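Local coordinates for protein PrgZ (Enterococcus faecalis, PDB 4FAJ) that acts as a pheromone-binding receptor, an extracellular membrane-anchored substrate-binding protein that probably serves peptide uptake in Enterococcus faecalis, at residues A[475-485]-A[499-510]. Residues are numbered along the deposited sequence; the frame is centred on the assembly and turned at random.
Sequences DPISFLANFET and YDELLKDSSSKR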
ATOM      1  N   ASP A 475       7.275  10.568  -1.311  1.00 16.94           N
ATOM      2  CA  ASP A 475       7.308  11.693  -0.397  1.00 16.20           C
ATOM      3  C   ASP A 475       6.945  11.159   0.989  1.00 15.62           C
ATOM      4  O   ASP A 475       6.070  10.287   1.109  1.00 15.66           O
ATOM      5  CB  ASP A 475       6.339  12.801  -0.843  1.00 16.01           C
ATOM      6  CG  ASP A 475       6.491  14.069  -0.035  1.00 16.24           C
ATOM      7  OD1 ASP A 475       5.993  14.111   1.105  1.00 15.21           O
ATOM      8  OD2 ASP A 475       7.115  15.042  -0.534  1.00 16.78           O
ATOM      9  N   PRO A 476       7.616  11.665   2.037  1.00 15.37           N
ATOM     10  CA  PRO A 476       7.331  11.185   3.391  1.00 15.11           C
ATOM     11  C   PRO A 476       5.847  11.265   3.782  1.00 14.35           C
ATOM     12  O   PRO A 476       5.378  10.444   4.591  1.00 13.85           O
ATOM     13  CB  PRO A 476       8.172  12.097   4.292  1.00 16.14           C
ATOM     14  CG  PRO A 476       9.183  12.702   3.437  1.00 16.64           C
ATOM     15  CD  PRO A 476       8.732  12.632   2.004  1.00 16.10           C
ATOM     16  N   ILE A 477       5.110  12.210   3.199  1.00 13.67           N
ATOM     17  CA  ILE A 477       3.697  12.394   3.544  1.00 14.15           C
ATOM     18  C   ILE A 477       2.823  11.174   3.171  1.00 14.03           C
ATOM     19  O   ILE A 477       1.786  10.975   3.776  1.00 14.33           O
ATOM     20  CB  ILE A 477       3.113  13.707   2.927  1.00 14.10           C
ATOM     21  CG1 ILE A 477       1.801  14.148   3.588  1.00 16.57           C
ATOM     22  CG2 ILE A 477       2.847  13.535   1.435  1.00 13.76           C
ATOM     23  CD1 ILE A 477       1.805  14.263   5.099  1.00 18.26           C
ATOM     24  N   SER A 478       3.244  10.340   2.220  1.00 14.39           N
ATOM     25  CA  SER A 478       2.470   9.115   1.919  1.00 14.62           C
ATOM     26  C   SER A 478       2.323   8.266   3.196  1.00 14.72           C
ATOM     27  O   SER A 478       1.234   7.759   3.489  1.00 14.27           O
ATOM     28  CB  SER A 478       3.097   8.308   0.777  1.00 15.18           C
ATOM     29  OG  SER A 478       2.337   7.130   0.519  1.00 16.37           O
ATOM     30  N   PHE A 479       3.400   8.172   3.986  1.00 13.98           N
ATOM     31  CA  PHE A 479       3.338   7.497   5.286  1.00 13.55           C
ATOM     32  C   PHE A 479       2.694   8.317   6.401  1.00 13.56           C
ATOM     33  O   PHE A 479       1.825   7.818   7.130  1.00 13.59           O
ATOM     34  CB  PHE A 479       4.740   7.112   5.746  1.00 14.20           C
ATOM     35  CG  PHE A 479       5.241   5.841   5.137  1.00 13.56           C
ATOM     36  CD1 PHE A 479       5.798   5.849   3.879  1.00 13.77           C
ATOM     37  CD2 PHE A 479       5.138   4.635   5.825  1.00 13.87           C
ATOM     38  CE1 PHE A 479       6.255   4.682   3.298  1.00 12.16           C
ATOM     39  CE2 PHE A 479       5.613   3.451   5.245  1.00 12.14           C
ATOM     40  CZ  PHE A 479       6.150   3.487   3.988  1.00 12.97           C
ATOM     41  N   LEU A 480       3.148   9.561   6.553  1.00 12.78           N
ATOM     42  CA  LEU A 480       2.814  10.363   7.731  1.00 13.27           C
ATOM     43  C   LEU A 480       1.337  10.777   7.771  1.00 13.66           C
ATOM     44  O   LEU A 480       0.745  10.875   8.858  1.00 14.13           O
ATOM     45  CB  LEU A 480       3.777  11.565   7.870  1.00 13.23           C
ATOM     46  CG  LEU A 480       5.277  11.221   7.966  1.00 13.14           C
ATOM     47  CD1 LEU A 480       6.181  12.480   7.909  1.00 14.17           C
ATOM     48  CD2 LEU A 480       5.594  10.410   9.245  1.00 15.86           C
ATOM     49  N   ALA A 481       0.720  10.951   6.600  1.00 13.92           N
ATOM     50  CA  ALA A 481      -0.724  11.248   6.529  1.00 14.78           C
ATOM     51  C   ALA A 481      -1.601  10.174   7.189  1.00 15.33           C
ATOM     52  O   ALA A 481      -2.690  10.478   7.672  1.00 15.85           O
ATOM     53  CB  ALA A 481      -1.160  11.453   5.070  1.00 15.02           C
ATOM     54  N   ASN A 482      -1.120   8.930   7.246  1.00 15.46           N
ATOM     55  CA  ASN A 482      -1.894   7.832   7.841  1.00 15.73           C
ATOM     56  C   ASN A 482      -2.104   7.935   9.346  1.00 16.30           C
ATOM     57  O   ASN A 482      -2.940   7.227   9.891  1.00 16.40           O
ATOM     58  CB  ASN A 482      -1.243   6.483   7.533  1.00 16.36           C
ATOM     59  CG  ASN A 482      -1.192   6.191   6.055  1.00 17.03           C
ATOM     60  OD1 ASN A 482      -1.991   6.705   5.279  1.00 19.20           O
ATOM     61  ND2 ASN A 482      -0.226   5.389   5.653  1.00 21.49           N
ATOM     62  N   PHE A 483      -1.319   8.772  10.019  1.00 15.97           N
ATOM     63  CA  PHE A 483      -1.464   8.954  11.449  1.00 16.88           C
ATOM     64  C   PHE A 483      -2.156  10.255  11.828  1.00 17.43           C
ATOM     65  O   PHE A 483      -2.246  10.586  13.015  1.00 17.63           O
ATOM     66  CB  PHE A 483      -0.094   8.761  12.118  1.00 16.61           C
ATOM     67  CG  PHE A 483       0.507   7.432  11.770  1.00 16.84           C
ATOM     68  CD1 PHE A 483       0.003   6.268  12.340  1.00 18.98           C
ATOM     69  CD2 PHE A 483       1.476   7.328  10.783  1.00 16.57           C
ATOM     70  CE1 PHE A 483       0.509   5.018  11.974  1.00 18.87           C
ATOM     71  CE2 PHE A 483       1.982   6.089  10.417  1.00 17.88           C
ATOM     72  CZ  PHE A 483       1.497   4.938  11.010  1.00 18.22           C
ATOM     73  N   GLU A 484      -2.651  10.981  10.829  0.50 17.81           N
ATOM     74  CA  GLU A 484      -3.480  12.149  11.076  0.50 18.86           C
ATOM     75  C   GLU A 484      -4.791  11.719  11.733  0.50 19.36           C
ATOM     76  O   GLU A 484      -5.325  10.645  11.432  0.50 19.00           O
ATOM     77  CB  GLU A 484      -3.741  12.888   9.768  0.50 19.07           C
ATOM     78  CG  GLU A 484      -5.010  13.696   9.737  0.50 20.83           C
ATOM     79  CD  GLU A 484      -5.421  14.028   8.322  0.50 23.17           C
ATOM     80  OE1 GLU A 484      -6.421  13.437   7.837  0.50 26.23           O
ATOM     81  OE2 GLU A 484      -4.729  14.855   7.691  0.50 24.42           O
ATOM     82  N   THR A 485      -5.298  12.564  12.626  1.00 20.18           N
ATOM     83  CA  THR A 485      -6.414  12.221  13.493  1.00 21.74           C
ATOM     84  C   THR A 485      -7.541  11.406  12.865  1.00 23.56           C
ATOM     85  O   THR A 485      -7.796  10.284  13.296  1.00 25.07           O
ATOM     86  CB  THR A 485      -6.970  13.472  14.206  1.00 22.01           C
ATOM     87  OG1 THR A 485      -6.038  13.870  15.214  1.00 21.51           O
ATOM     88  CG2 THR A 485      -8.322  13.178  14.862  1.00 22.71           C
ATOM     89  N   TYR A 499       0.811  17.140  15.751  1.00 14.99           N
ATOM     90  CA  TYR A 499       1.235  16.297  14.624  1.00 14.62           C
ATOM     91  C   TYR A 499       0.425  16.635  13.372  1.00 14.34           C
ATOM     92  O   TYR A 499       1.000  16.860  12.317  1.00 14.44           O
ATOM     93  CB  TYR A 499       1.092  14.801  14.970  1.00 14.69           C
ATOM     94  CG  TYR A 499       1.428  13.820  13.877  1.00 13.63           C
ATOM     95  CD1 TYR A 499       2.712  13.272  13.776  1.00 13.69           C
ATOM     96  CD2 TYR A 499       0.466  13.403  12.962  1.00 13.16           C
ATOM     97  CE1 TYR A 499       3.026  12.349  12.787  1.00 14.05           C
ATOM     98  CE2 TYR A 499       0.776  12.477  11.957  1.00 12.06           C
ATOM     99  CZ  TYR A 499       2.059  11.959  11.881  1.00 12.55           C
ATOM    100  OH  TYR A 499       2.395  11.054  10.914  1.00 11.71           O
ATOM    101  N   ASP A 500      -0.903  16.702  13.510  1.00 14.75           N
ATOM    102  CA  ASP A 500      -1.799  17.022  12.402  1.00 14.88           C
ATOM    103  C   ASP A 500      -1.376  18.326  11.695  1.00 15.22           C
ATOM    104  O   ASP A 500      -1.366  18.402  10.454  1.00 15.52           O
ATOM    105  CB  ASP A 500      -3.255  17.165  12.890  1.00 15.25           C
ATOM    106  CG  ASP A 500      -3.867  15.857  13.398  1.00 15.79           C
ATOM    107  OD1 ASP A 500      -3.335  14.756  13.115  1.00 17.11           O
ATOM    108  OD2 ASP A 500      -4.904  15.934  14.096  1.00 17.77           O
ATOM    109  N   GLU A 501      -1.007  19.331  12.488  1.00 15.06           N
ATOM    110  CA  GLU A 501      -0.677  20.659  11.974  1.00 15.63           C
ATOM    111  C   GLU A 501       0.683  20.671  11.266  1.00 16.25           C
ATOM    112  O   GLU A 501       0.807  21.280  10.212  1.00 15.12           O
ATOM    113  CB  GLU A 501      -0.751  21.707  13.099  1.00 16.20           C
ATOM    114  CG  GLU A 501      -0.235  23.105  12.759  1.00 17.21           C
ATOM    115  CD  GLU A 501      -0.976  23.807  11.634  1.00 18.63           C
ATOM    116  OE1 GLU A 501      -2.096  23.387  11.258  1.00 18.64           O
ATOM    117  OE2 GLU A 501      -0.427  24.813  11.131  1.00 22.40           O
ATOM    118  N   LEU A 502       1.682  19.986  11.831  1.00 17.21           N
ATOM    119  CA  LEU A 502       3.008  19.830  11.166  1.00 18.05           C
ATOM    120  C   LEU A 502       2.897  19.257   9.755  1.00 18.72           C
ATOM    121  O   LEU A 502       3.611  19.692   8.840  1.00 19.26           O
ATOM    122  CB  LEU A 502       3.946  18.949  12.008  1.00 17.37           C
ATOM    123  CG  LEU A 502       4.476  19.592  13.287  1.00 18.45           C
ATOM    124  CD1 LEU A 502       5.088  18.536  14.225  1.00 15.98           C
ATOM    125  CD2 LEU A 502       5.470  20.752  12.980  1.00 17.97           C
ATOM    126  N   LEU A 503       1.979  18.308   9.570  1.00 19.19           N
ATOM    127  CA  LEU A 503       1.711  17.743   8.249  1.00 20.10           C
ATOM    128  C   LEU A 503       1.258  18.767   7.207  1.00 21.10           C
ATOM    129  O   LEU A 503       1.374  18.500   6.016  1.00 20.45           O
ATOM    130  CB  LEU A 503       0.634  16.653   8.328  1.00 20.10           C
ATOM    131  CG  LEU A 503       0.881  15.439   9.223  1.00 20.68           C
ATOM    132  CD1 LEU A 503      -0.204  14.388   8.979  1.00 22.48           C
ATOM    133  CD2 LEU A 503       2.256  14.868   8.980  1.00 21.38           C
ATOM    134  N   LYS A 504       0.733  19.915   7.641  1.00 21.93           N
ATOM    135  CA  LYS A 504       0.170  20.898   6.703  1.00 23.57           C
ATOM    136  C   LYS A 504       1.192  21.906   6.188  1.00 24.23           C
ATOM    137  O   LYS A 504       0.879  22.735   5.328  1.00 24.80           O
ATOM    138  CB  LYS A 504      -1.012  21.619   7.350  1.00 23.88           C
ATOM    139  CG  LYS A 504      -2.222  20.725   7.495  1.00 25.68           C
ATOM    140  CD  LYS A 504      -3.305  21.365   8.336  1.00 28.88           C
ATOM    141  CE  LYS A 504      -4.582  20.533   8.331  1.00 30.51           C
ATOM    142  NZ  LYS A 504      -5.162  20.374   9.700  1.00 32.34           N
ATOM    143  N   ASP A 505       2.418  21.833   6.691  1.00 24.89           N
ATOM    144  CA  ASP A 505       3.420  22.823   6.340  1.00 25.93           C
ATOM    145  C   ASP A 505       3.715  22.825   4.841  1.00 26.38           C
ATOM    146  O   ASP A 505       3.967  21.776   4.252  1.00 25.75           O
ATOM    147  CB  ASP A 505       4.709  22.591   7.118  1.00 26.22           C
ATOM    148  CG  ASP A 505       5.578  23.826   7.156  1.00 27.83           C
ATOM    149  OD1 ASP A 505       6.344  24.048   6.192  1.00 28.16           O
ATOM    150  OD2 ASP A 505       5.486  24.574   8.159  1.00 30.38           O
ATOM    151  N   SER A 506       3.672  24.009   4.232  1.00 27.16           N
ATOM    152  CA  SER A 506       3.971  24.156   2.815  1.00 27.93           C
ATOM    153  C   SER A 506       5.136  25.119   2.572  1.00 28.46           C
ATOM    154  O   SER A 506       5.331  25.575   1.451  1.00 29.07           O
ATOM    155  CB  SER A 506       2.717  24.634   2.067  1.00 28.52           C
ATOM    156  OG  SER A 506       2.253  25.867   2.602  1.00 30.32           O
ATOM    157  N   SER A 507       5.922  25.402   3.616  1.00 28.61           N
ATOM    158  CA  SER A 507       6.998  26.395   3.549  1.00 28.70           C
ATOM    159  C   SER A 507       8.296  25.801   3.002  1.00 28.73           C
ATOM    160  O   SER A 507       8.361  24.610   2.685  1.00 28.06           O
ATOM    161  CB  SER A 507       7.276  26.945   4.943  1.00 29.38           C
ATOM    162  OG  SER A 507       8.132  26.070   5.668  1.00 28.72           O
ATOM    163  N   SER A 508       9.337  26.635   2.934  1.00 28.75           N
ATOM    164  CA  SER A 508      10.686  26.173   2.592  1.00 28.73           C
ATOM    165  C   SER A 508      11.246  25.177   3.618  1.00 27.87           C
ATOM    166  O   SER A 508      12.220  24.485   3.342  1.00 27.86           O
ATOM    167  CB  SER A 508      11.649  27.357   2.469  1.00 29.52           C
ATOM    168  OG  SER A 508      11.639  28.158   3.646  1.00 31.30           O
ATOM    169  N   LYS A 509      10.635  25.130   4.800  1.00 27.18           N
ATOM    170  CA  LYS A 509      11.034  24.216   5.862  1.00 26.61           C
ATOM    171  C   LYS A 509      10.184  22.937   5.935  1.00 24.80           C
ATOM    172  O   LYS A 509      10.296  22.205   6.907  1.00 24.08           O
ATOM    173  CB  LYS A 509      10.938  24.925   7.214  1.00 27.54           C
ATOM    174  CG  LYS A 509      11.815  26.158   7.349  1.00 30.53           C
ATOM    175  CD  LYS A 509      13.305  25.800   7.284  1.00 33.63           C
ATOM    176  CE  LYS A 509      14.090  26.483   8.405  1.00 36.17           C
ATOM    177  NZ  LYS A 509      13.833  27.953   8.460  1.00 38.55           N
ATOM    178  N   ARG A 510       9.376  22.659   4.910  1.00 23.15           N
ATOM    179  CA  ARG A 510       8.439  21.527   4.936  1.00 21.95           C
ATOM    180  C   ARG A 510       9.124  20.226   5.365  1.00 21.34           C
ATOM    181  O   ARG A 510       8.626  19.525   6.250  1.00 20.57           O
ATOM    182  CB  ARG A 510       7.768  21.347   3.573  1.00 21.60           C
ATOM    183  CG  ARG A 510       6.863  20.121   3.484  1.00 21.99           C
ATOM    184  CD  ARG A 510       6.121  20.067   2.174  1.00 23.05           C
ATOM    185  NE  ARG A 510       5.289  18.876   2.094  1.00 22.28           N
ATOM    186  CZ  ARG A 510       5.683  17.695   1.615  1.00 21.87           C
ATOM    187  NH1 ARG A 510       6.917  17.515   1.146  1.00 22.61           N
ATOM    188  NH2 ARG A 510       4.829  16.686   1.602  1.00 22.31           N
TER
HETATM  189  O   HOH W   1      -2.549  12.762  14.937  1.00 12.96           O
HETATM  190  O   HOH W   2      -3.359  17.377   8.960  1.00 38.06           O
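Tyr499 lays its ring edge along Leu480 and Phe483, a worked case of a phenol hydrogen-bonded to a backbone carbonyl. With CG anti to the backbone N (chi1 177°), the ring is carried over to these two residues. Beyond CB and CG, CD2 lies 3.9 Å from Phe483 O; CE2 lies 3.5 Å from Leu480 O and also touches Phe483 CB, and CZ meets the same carbon. At the tip, OH donates to Leu480 O over 2.6 Å, an oxygen in the ring plane that also accepts from Phe483 N. The hydroxyl further rests against Leu480 CB.

Beside this, Leu503 spreads its two methyls: CD2 reaches Leu480 CB and Ile477 CD1, while CD1 sits 3.9 Å from Glu484 CB. Polar grips close both ends. Asp500 takes Thr485 N on OD1 and Thr485 OG1 on OD2, the latter at 2.6 Å through the syn lone pair; Thr485 OG1 is also hydrogen-bonded to Ser495 OG. At the other end, extended Arg510 meets Asp475 end-on, NH2 to OD1 at 2.9 Å and NH1 to OD2 at 3.0 Å, the carboxylate and guanidinium planes 45° apart. Asp475 OD1 simultaneously caps Ile477 N. Away from the zinc sites of this family 5 solute-binding protein, the contact thus joins helix 477-480 to the chain between helices 497-502 and 510-524. Leu521 of the latter touches Phe483 and Tyr499, while Phe479 packs on strand 311-324.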